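Local coordinates for MMACHC-like protein (Caenorhabditis elegans, PDB 5UJC), which binds cobalamin and probably strips its upper axial ligand, using a reduced flavin for cyanocobalamin and glutathione for alkylcobalamins, at residues 27-32 with 198-203; 47-52 with 191-196; 60-65 with 178-183. All blocks are in the same frame, centred on the assembly; numbering follows the deposited sequence. Where two conformers were deposited one is given.

Contact 1 (27-32 with 198-203); sequences SHMFKI and PEFCEK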
# COMPACT_ATOMS: atom_id res chain seq x y z
N SER A 27 8.63 -1.59 -5.77
CA SER A 27 7.82 -1.30 -6.94
C SER A 27 7.64 -2.52 -7.80
O SER A 27 8.53 -3.39 -7.88
CB SER A 27 8.37 -0.12 -7.75
OG SER A 27 9.49 -0.48 -8.50
N HIS A 28 6.47 -2.57 -8.46
CA HIS A 28 6.10 -3.70 -9.30
C HIS A 28 5.43 -3.17 -10.58
O HIS A 28 4.49 -2.38 -10.52
CB HIS A 28 5.10 -4.60 -8.56
CG HIS A 28 5.64 -5.13 -7.27
ND1 HIS A 28 6.15 -6.38 -7.15
CD2 HIS A 28 5.74 -4.56 -6.05
CE1 HIS A 28 6.55 -6.58 -5.90
NE2 HIS A 28 6.34 -5.47 -5.23
N MET A 29 5.91 -3.62 -11.73
CA MET A 29 5.42 -3.15 -13.01
C MET A 29 4.19 -3.95 -13.44
O MET A 29 4.12 -5.17 -13.22
CB MET A 29 6.52 -3.24 -14.06
CG MET A 29 6.19 -2.51 -15.35
SD MET A 29 7.56 -2.26 -16.46
CE MET A 29 7.86 -3.88 -17.01
N PHE A 30 3.24 -3.27 -14.08
CA PHE A 30 2.12 -3.96 -14.70
C PHE A 30 1.54 -3.17 -15.83
O PHE A 30 1.89 -2.01 -16.03
CB PHE A 30 1.04 -4.31 -13.66
CG PHE A 30 0.34 -3.10 -13.06
CD1 PHE A 30 0.93 -2.35 -12.05
CD2 PHE A 30 -0.95 -2.77 -13.45
CE1 PHE A 30 0.27 -1.26 -11.49
CE2 PHE A 30 -1.62 -1.71 -12.88
CZ PHE A 30 -1.02 -0.97 -11.88
N LYS A 31 0.69 -3.82 -16.63
CA LYS A 31 0.04 -3.17 -17.76
C LYS A 31 -1.35 -2.71 -17.32
O LYS A 31 -2.07 -3.45 -16.68
CB LYS A 31 -0.07 -4.13 -18.94
CG LYS A 31 1.26 -4.62 -19.47
CD LYS A 31 1.08 -5.60 -20.62
CE LYS A 31 0.50 -6.93 -20.17
NZ LYS A 31 0.88 -8.03 -21.10
N ILE A 32 -1.78 -1.54 -17.77
CA ILE A 32 -3.10 -1.07 -17.43
C ILE A 32 -4.17 -2.07 -17.90
O ILE A 32 -5.16 -2.29 -17.21
CB ILE A 32 -3.38 0.34 -18.02
CG1 ILE A 32 -2.52 1.41 -17.33
CG2 ILE A 32 -4.86 0.69 -17.92
CD1 ILE A 32 -2.80 1.58 -15.85
N PRO A 198 3.75 -3.78 -24.39
CA PRO A 198 2.86 -4.90 -24.77
C PRO A 198 3.49 -6.30 -24.59
O PRO A 198 2.77 -7.27 -24.36
CB PRO A 198 2.59 -4.64 -26.24
CG PRO A 198 3.79 -3.87 -26.71
CD PRO A 198 4.10 -2.95 -25.56
N GLU A 199 4.81 -6.38 -24.65
CA GLU A 199 5.52 -7.66 -24.55
C GLU A 199 5.72 -8.11 -23.10
O GLU A 199 6.16 -9.23 -22.85
CB GLU A 199 6.88 -7.59 -25.27
CG GLU A 199 7.91 -6.61 -24.65
CD GLU A 199 7.88 -5.20 -25.27
OE1 GLU A 199 8.84 -4.83 -26.01
OE2 GLU A 199 6.91 -4.46 -25.00
N PHE A 200 5.39 -7.23 -22.13
CA PHE A 200 5.65 -7.53 -20.74
C PHE A 200 4.61 -8.51 -20.18
O PHE A 200 3.40 -8.37 -20.42
CB PHE A 200 5.64 -6.26 -19.91
CG PHE A 200 5.96 -6.47 -18.45
CD1 PHE A 200 7.22 -6.91 -18.07
CD2 PHE A 200 4.99 -6.28 -17.47
CE1 PHE A 200 7.53 -7.11 -16.73
CE2 PHE A 200 5.31 -6.45 -16.13
CZ PHE A 200 6.58 -6.88 -15.76
N CYS A 201 5.09 -9.49 -19.43
CA CYS A 201 4.22 -10.46 -18.75
C CYS A 201 4.44 -10.38 -17.27
O CYS A 201 5.52 -10.69 -16.78
CB CYS A 201 4.55 -11.89 -19.24
SG CYS A 201 4.21 -12.18 -20.98
N GLU A 202 3.40 -9.95 -16.55
CA GLU A 202 3.46 -9.87 -15.09
C GLU A 202 3.68 -11.25 -14.48
O GLU A 202 3.10 -12.21 -14.92
CB GLU A 202 2.16 -9.28 -14.54
CG GLU A 202 1.86 -7.85 -14.98
CD GLU A 202 0.95 -7.75 -16.18
OE1 GLU A 202 0.69 -8.79 -16.86
OE2 GLU A 202 0.49 -6.64 -16.45
N LYS A 203 4.45 -11.32 -13.40
CA LYS A 203 4.50 -12.57 -12.65
C LYS A 203 3.18 -12.81 -11.92
O LYS A 203 2.42 -11.87 -11.65
CB LYS A 203 5.70 -12.61 -11.70
CG LYS A 203 5.55 -11.82 -10.43
CD LYS A 203 6.75 -12.06 -9.50
CE LYS A 203 8.05 -11.49 -10.06
NZ LYS A 203 7.93 -10.05 -10.42
O HOH W 1 5.73 -8.63 -8.68
O HOH W 2 0.19 -7.45 -23.92

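Contact 2 (47-52 with 191-196); sequences LPYDDS and IFPNVK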
# COMPACT_ATOMS: atom_id res chain seq x y z
N LEU A 47 -9.68 2.16 -16.14
CA LEU A 47 -8.84 3.32 -16.31
C LEU A 47 -8.71 3.67 -17.79
O LEU A 47 -8.62 2.76 -18.63
CB LEU A 47 -7.46 3.05 -15.72
CG LEU A 47 -7.45 2.78 -14.23
CD1 LEU A 47 -6.08 2.23 -13.79
CD2 LEU A 47 -7.79 4.04 -13.45
N PRO A 48 -8.66 4.98 -18.11
CA PRO A 48 -8.76 5.44 -19.50
C PRO A 48 -7.40 5.49 -20.22
O PRO A 48 -6.98 6.55 -20.67
CB PRO A 48 -9.36 6.83 -19.35
CG PRO A 48 -8.79 7.32 -18.07
CD PRO A 48 -8.79 6.11 -17.17
N TYR A 49 -6.74 4.35 -20.31
CA TYR A 49 -5.47 4.22 -21.01
C TYR A 49 -5.49 2.97 -21.84
O TYR A 49 -6.17 1.99 -21.50
CB TYR A 49 -4.30 4.16 -20.00
CG TYR A 49 -4.27 5.32 -19.07
CD1 TYR A 49 -3.69 6.52 -19.45
CD2 TYR A 49 -4.86 5.25 -17.82
CE1 TYR A 49 -3.72 7.61 -18.62
CE2 TYR A 49 -4.86 6.32 -16.97
CZ TYR A 49 -4.30 7.51 -17.38
OH TYR A 49 -4.31 8.59 -16.56
N ASP A 50 -4.69 2.96 -22.90
CA ASP A 50 -4.52 1.75 -23.72
C ASP A 50 -3.99 0.57 -22.90
O ASP A 50 -3.25 0.76 -21.91
CB ASP A 50 -3.58 2.02 -24.91
CG ASP A 50 -4.16 3.02 -25.92
OD1 ASP A 50 -5.38 3.28 -25.90
OD2 ASP A 50 -3.37 3.57 -26.73
N ASP A 51 -4.34 -0.64 -23.34
CA ASP A 51 -4.01 -1.87 -22.61
C ASP A 51 -2.52 -2.00 -22.27
O ASP A 51 -2.16 -2.46 -21.19
CB ASP A 51 -4.43 -3.12 -23.40
CG ASP A 51 -5.92 -3.33 -23.44
OD1 ASP A 51 -6.64 -2.73 -22.64
OD2 ASP A 51 -6.36 -4.14 -24.27
N SER A 52 -1.65 -1.62 -23.20
CA SER A 52 -0.23 -1.86 -23.01
C SER A 52 0.48 -0.74 -22.20
O SER A 52 1.68 -0.79 -22.02
CB SER A 52 0.45 -2.03 -24.36
OG SER A 52 0.40 -0.82 -25.10
N ILE A 191 1.35 5.99 -13.50
CA ILE A 191 0.93 5.58 -14.84
C ILE A 191 1.68 6.45 -15.85
O ILE A 191 1.74 7.65 -15.70
CB ILE A 191 -0.59 5.75 -15.01
CG1 ILE A 191 -1.34 4.97 -13.92
CG2 ILE A 191 -1.03 5.28 -16.42
CD1 ILE A 191 -2.85 5.14 -13.93
N PHE A 192 2.23 5.81 -16.88
CA PHE A 192 3.06 6.48 -17.90
C PHE A 192 2.38 6.40 -19.26
O PHE A 192 2.58 5.44 -20.01
CB PHE A 192 4.42 5.83 -17.95
CG PHE A 192 5.15 5.89 -16.63
CD1 PHE A 192 5.95 6.98 -16.32
CD2 PHE A 192 5.00 4.89 -15.68
CE1 PHE A 192 6.57 7.06 -15.09
CE2 PHE A 192 5.64 4.98 -14.45
CZ PHE A 192 6.41 6.06 -14.16
N PRO A 193 1.53 7.40 -19.58
CA PRO A 193 0.66 7.25 -20.75
C PRO A 193 1.39 7.10 -22.07
O PRO A 193 0.81 6.57 -23.03
CB PRO A 193 -0.17 8.55 -20.73
CG PRO A 193 -0.15 9.00 -19.32
CD PRO A 193 1.21 8.61 -18.81
N ASN A 194 2.64 7.58 -22.15
CA ASN A 194 3.41 7.50 -23.40
C ASN A 194 4.35 6.30 -23.48
O ASN A 194 5.10 6.18 -24.45
CB ASN A 194 4.23 8.80 -23.61
CG ASN A 194 3.35 10.03 -23.71
OD1 ASN A 194 3.67 11.08 -23.14
ND2 ASN A 194 2.24 9.91 -24.41
N VAL A 195 4.28 5.39 -22.50
CA VAL A 195 5.17 4.25 -22.46
C VAL A 195 4.35 2.97 -22.59
O VAL A 195 3.51 2.67 -21.74
CB VAL A 195 6.01 4.21 -21.17
CG1 VAL A 195 6.92 3.01 -21.18
CG2 VAL A 195 6.81 5.50 -21.01
N LYS A 196 4.60 2.22 -23.66
CA LYS A 196 3.86 1.01 -23.96
C LYS A 196 4.78 -0.22 -23.83
O LYS A 196 5.92 -0.23 -24.33
CB LYS A 196 3.27 1.07 -25.38
CG LYS A 196 2.49 2.34 -25.68
CD LYS A 196 1.31 2.53 -24.75
CE LYS A 196 0.56 3.83 -25.05
NZ LYS A 196 0.01 3.85 -26.43

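Contact 3 (60-65 with 178-183); sequences STPDMF and PIYGGH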
# COMPACT_ATOMS: atom_id res chain seq x y z
N SER A 60 4.70 -0.04 0.51
CA SER A 60 5.60 0.13 1.65
C SER A 60 5.71 -1.15 2.45
O SER A 60 4.73 -1.89 2.61
CB SER A 60 5.11 1.27 2.54
OG SER A 60 3.77 1.09 2.96
N THR A 61 6.88 -1.36 3.00
CA THR A 61 7.17 -2.52 3.82
C THR A 61 7.43 -2.00 5.25
O THR A 61 7.32 -0.79 5.48
CB THR A 61 8.35 -3.29 3.24
OG1 THR A 61 9.56 -2.56 3.46
CG2 THR A 61 8.15 -3.49 1.72
N PRO A 62 7.75 -2.89 6.22
CA PRO A 62 7.83 -2.41 7.60
C PRO A 62 8.78 -1.22 7.82
O PRO A 62 8.48 -0.34 8.65
CB PRO A 62 8.30 -3.64 8.36
CG PRO A 62 7.69 -4.78 7.59
CD PRO A 62 7.85 -4.35 6.15
N ASP A 63 9.89 -1.19 7.09
CA ASP A 63 10.88 -0.13 7.29
C ASP A 63 10.44 1.27 6.80
O ASP A 63 11.07 2.25 7.18
CB ASP A 63 12.24 -0.50 6.70
CG ASP A 63 12.99 -1.53 7.54
OD1 ASP A 63 12.62 -1.75 8.70
OD2 ASP A 63 13.98 -2.06 7.05
N MET A 64 9.36 1.37 6.02
CA MET A 64 8.88 2.70 5.64
C MET A 64 8.59 3.51 6.90
O MET A 64 9.10 4.62 7.07
CB MET A 64 7.63 2.64 4.76
CG MET A 64 7.22 4.01 4.23
SD MET A 64 5.43 4.29 4.16
CE MET A 64 4.99 4.28 5.93
N PHE A 65 7.80 2.94 7.79
CA PHE A 65 7.49 3.60 9.06
C PHE A 65 8.70 3.54 10.03
O PHE A 65 9.06 4.55 10.64
CB PHE A 65 6.25 2.93 9.67
CG PHE A 65 5.85 3.48 11.01
CD1 PHE A 65 6.41 2.99 12.19
CD2 PHE A 65 4.87 4.46 11.10
CE1 PHE A 65 5.97 3.43 13.42
CE2 PHE A 65 4.47 4.94 12.33
CZ PHE A 65 5.00 4.41 13.49
N PRO A 178 4.41 -12.10 -0.13
CA PRO A 178 5.19 -13.32 0.09
C PRO A 178 6.32 -13.21 1.14
O PRO A 178 6.81 -14.24 1.65
CB PRO A 178 5.77 -13.62 -1.30
CG PRO A 178 5.75 -12.34 -2.02
CD PRO A 178 4.54 -11.61 -1.51
N ILE A 179 6.77 -11.99 1.40
CA ILE A 179 7.77 -11.74 2.45
C ILE A 179 7.09 -11.23 3.73
O ILE A 179 7.40 -11.68 4.83
CB ILE A 179 8.84 -10.68 2.01
CG1 ILE A 179 9.51 -11.07 0.69
CG2 ILE A 179 9.86 -10.50 3.11
CD1 ILE A 179 10.53 -10.06 0.20
N TYR A 180 6.15 -10.28 3.57
CA TYR A 180 5.66 -9.49 4.69
C TYR A 180 4.29 -9.91 5.24
O TYR A 180 3.88 -9.39 6.26
CB TYR A 180 5.63 -8.01 4.33
CG TYR A 180 6.97 -7.51 3.87
CD1 TYR A 180 8.05 -7.46 4.72
CD2 TYR A 180 7.18 -7.14 2.55
CE1 TYR A 180 9.31 -7.05 4.29
CE2 TYR A 180 8.43 -6.78 2.09
CZ TYR A 180 9.50 -6.73 2.97
OH TYR A 180 10.76 -6.34 2.54
N GLY A 181 3.60 -10.86 4.59
CA GLY A 181 2.23 -11.19 5.02
C GLY A 181 1.37 -9.95 4.88
O GLY A 181 1.26 -9.41 3.79
N GLY A 182 0.79 -9.50 5.99
CA GLY A 182 0.05 -8.26 6.03
C GLY A 182 0.82 -7.07 6.62
O GLY A 182 0.22 -6.01 6.86
N HIS A 183 2.13 -7.22 6.80
CA HIS A 183 2.98 -6.17 7.35
C HIS A 183 3.52 -5.29 6.21
O HIS A 183 4.73 -5.17 5.99
CB HIS A 183 4.10 -6.80 8.13
CG HIS A 183 3.65 -7.58 9.31
ND1 HIS A 183 3.44 -7.00 10.55
CD2 HIS A 183 3.43 -8.91 9.47
CE1 HIS A 183 3.07 -7.94 11.39
NE2 HIS A 183 3.06 -9.10 10.76

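Contact 1 (27-32 with 198-203)
The outer strand 25-31 of the four-stranded antiparallel sheet meets the loop 198-203, with Met29 and Lys31 set against Phe200 and Glu202. The join lies at the surface, where the strand passes into helix 32-39. Met29 makes a Met-aromatic contact. Its methyl CE sits over the centre of one face of the Phe200 ring. Met29 SD stands farther out above that face, 4.7 Å from the Phe200 centroid. The bend at the end of the Met29 chain (chi3 70°) tips the methyl down onto the ring. Glu202 comes to the backbone instead. Its OE2 accepts a nearly straight bond from Lys31 N (2.8 Å, 164° at the hydrogen), and Ser34 OG also bonds to that oxygen. Lys31 is the N-cap residue, so this carboxylate lies by the N-terminus of the helix, where the dipole would probably stabilise its negative charge. The aliphatic part of Lys31 runs past it, and Lys31 CB lies 3.6 Å from Glu202 OE2. The ammonium group continues to the loop backbone and also reaches a water that donates to Pro198 O. Lys31 NZ meets Phe200 O at 2.6 Å, almost in line with the carbonyl bond.

Contact 2 (47-52 with 191-196)
Tyr49 and Ser52 approach Pro193 and Lys196 where the loop 47-52 runs into strand 53-60 beside the corner in strand 185-196. The backbones are nearest at the Ser52 end, with the CA atoms of Ser52 and Lys196 5.1 Å apart. The corner at Pro193 and Asn194 is a type I beta turn, closed by Val195 N bonding to Phe192 O. Beyond it, Lys196 CA directs its hydrogen at Ser52 O (3.4 Å, 143° at the hydrogen), and Ser52 is tied by a backbone bond to Ile197.

The Tyr49 ring carries the apolar half. Ile191 CG2 rests over the middle of one face, almost on the ring normal and 3.9 Å from the Tyr49 centroid. The other branch of Ile191 sends CD1 to Tyr49 CE2 at 3.8 Å. Pro193 lies alongside the tyrosine, pointing the same way, with Pro193 CG 3.9 Å from Tyr49 CE1. Leu47 CD1 meets Ile191 CD1 more loosely, at 4.3 Å. The Leu47 side chain also touches Ile132, a likely substrate-binding residue.

On the outer side, the Lys196 chain packs against Ser52, whose OG lies 3.4 Å from Lys196 CB. Bends at chi2 (-60°) and chi4 (61°) bring the ammonium group to Asp50. Lys196 NZ and Asp50 OD2 form a salt bridge at 3.4 Å, in which the hydrogen bond is weak.

Asp50 is solvent-exposed, so this ion pair probably adds little. The join rests on two patches, the Tyr49 ring on Ile191 and Pro193, and the Lys196 chain on Ser52.

Contact 3 (60-65 with 178-183)
Thr61 overlaps one face of the Tyr180 ring, toward its rim. Thr61 CB makes a CH-pi contact, 3.8 Å from the Tyr180 ring centroid and 21° off the normal. Thr61 CG2 comes to 3.3 Å from Tyr180 CE2. Tyr180 CG is anti to its own carbonyl carbon (chi1 -56°), which turns the ring toward Thr61. Ile179 CG2 lies over the opposite face, so the ring is sandwiched between aliphatic groups. Pro62 meets the same tyrosine obliquely, bringing CD to Tyr180 CD1 at 3.4 Å.

The contact joins the start of helix 62-80 to the tight turn before strand 185-196. That turn is type II', from Tyr180 to His183, and is closed by His183 N bonding to Tyr180 O at 2.8 Å. Gly181 takes the positive phi (61°) of this turn. At the far end of the turn, His183 O faces the proline ring, 3.2 Å from Pro62 CD and 3.4 Å from Pro62 CG. The imidazole turns away from Pro62, and its NE2 is hydrogen-bonded to Asp233.

Contact here is almost wholly apolar and buried. His183 O has no hydrogen-bond partner in the model. The hydrogens on Pro62 CD, next to the ring nitrogen, are slightly polarised and may partly compensate this carbonyl.

In the fold
Contacts 1 and 2 are neighbours at one end of the four-stranded sheet, with centres about 12 Å apart. They touch directly: Lys31 CB lies 3.5 Å from Asp51 O, and Ile32 CD1 packs on Leu47 CD1 at 3.9 Å. Contact 3 is at the other end, its centre about 22 Å from that of contact 1 and about 28 Å from that of contact 2. Strand 185-196 runs between the two ends. Along the chain, contact 3 is nested inside contact 2, and contact 2 inside contact 1. The bound methylcobalamin lies about 10 Å from the Phe30 side chain, about 11 Å from that of Leu47 and about 9 Å from that of His183.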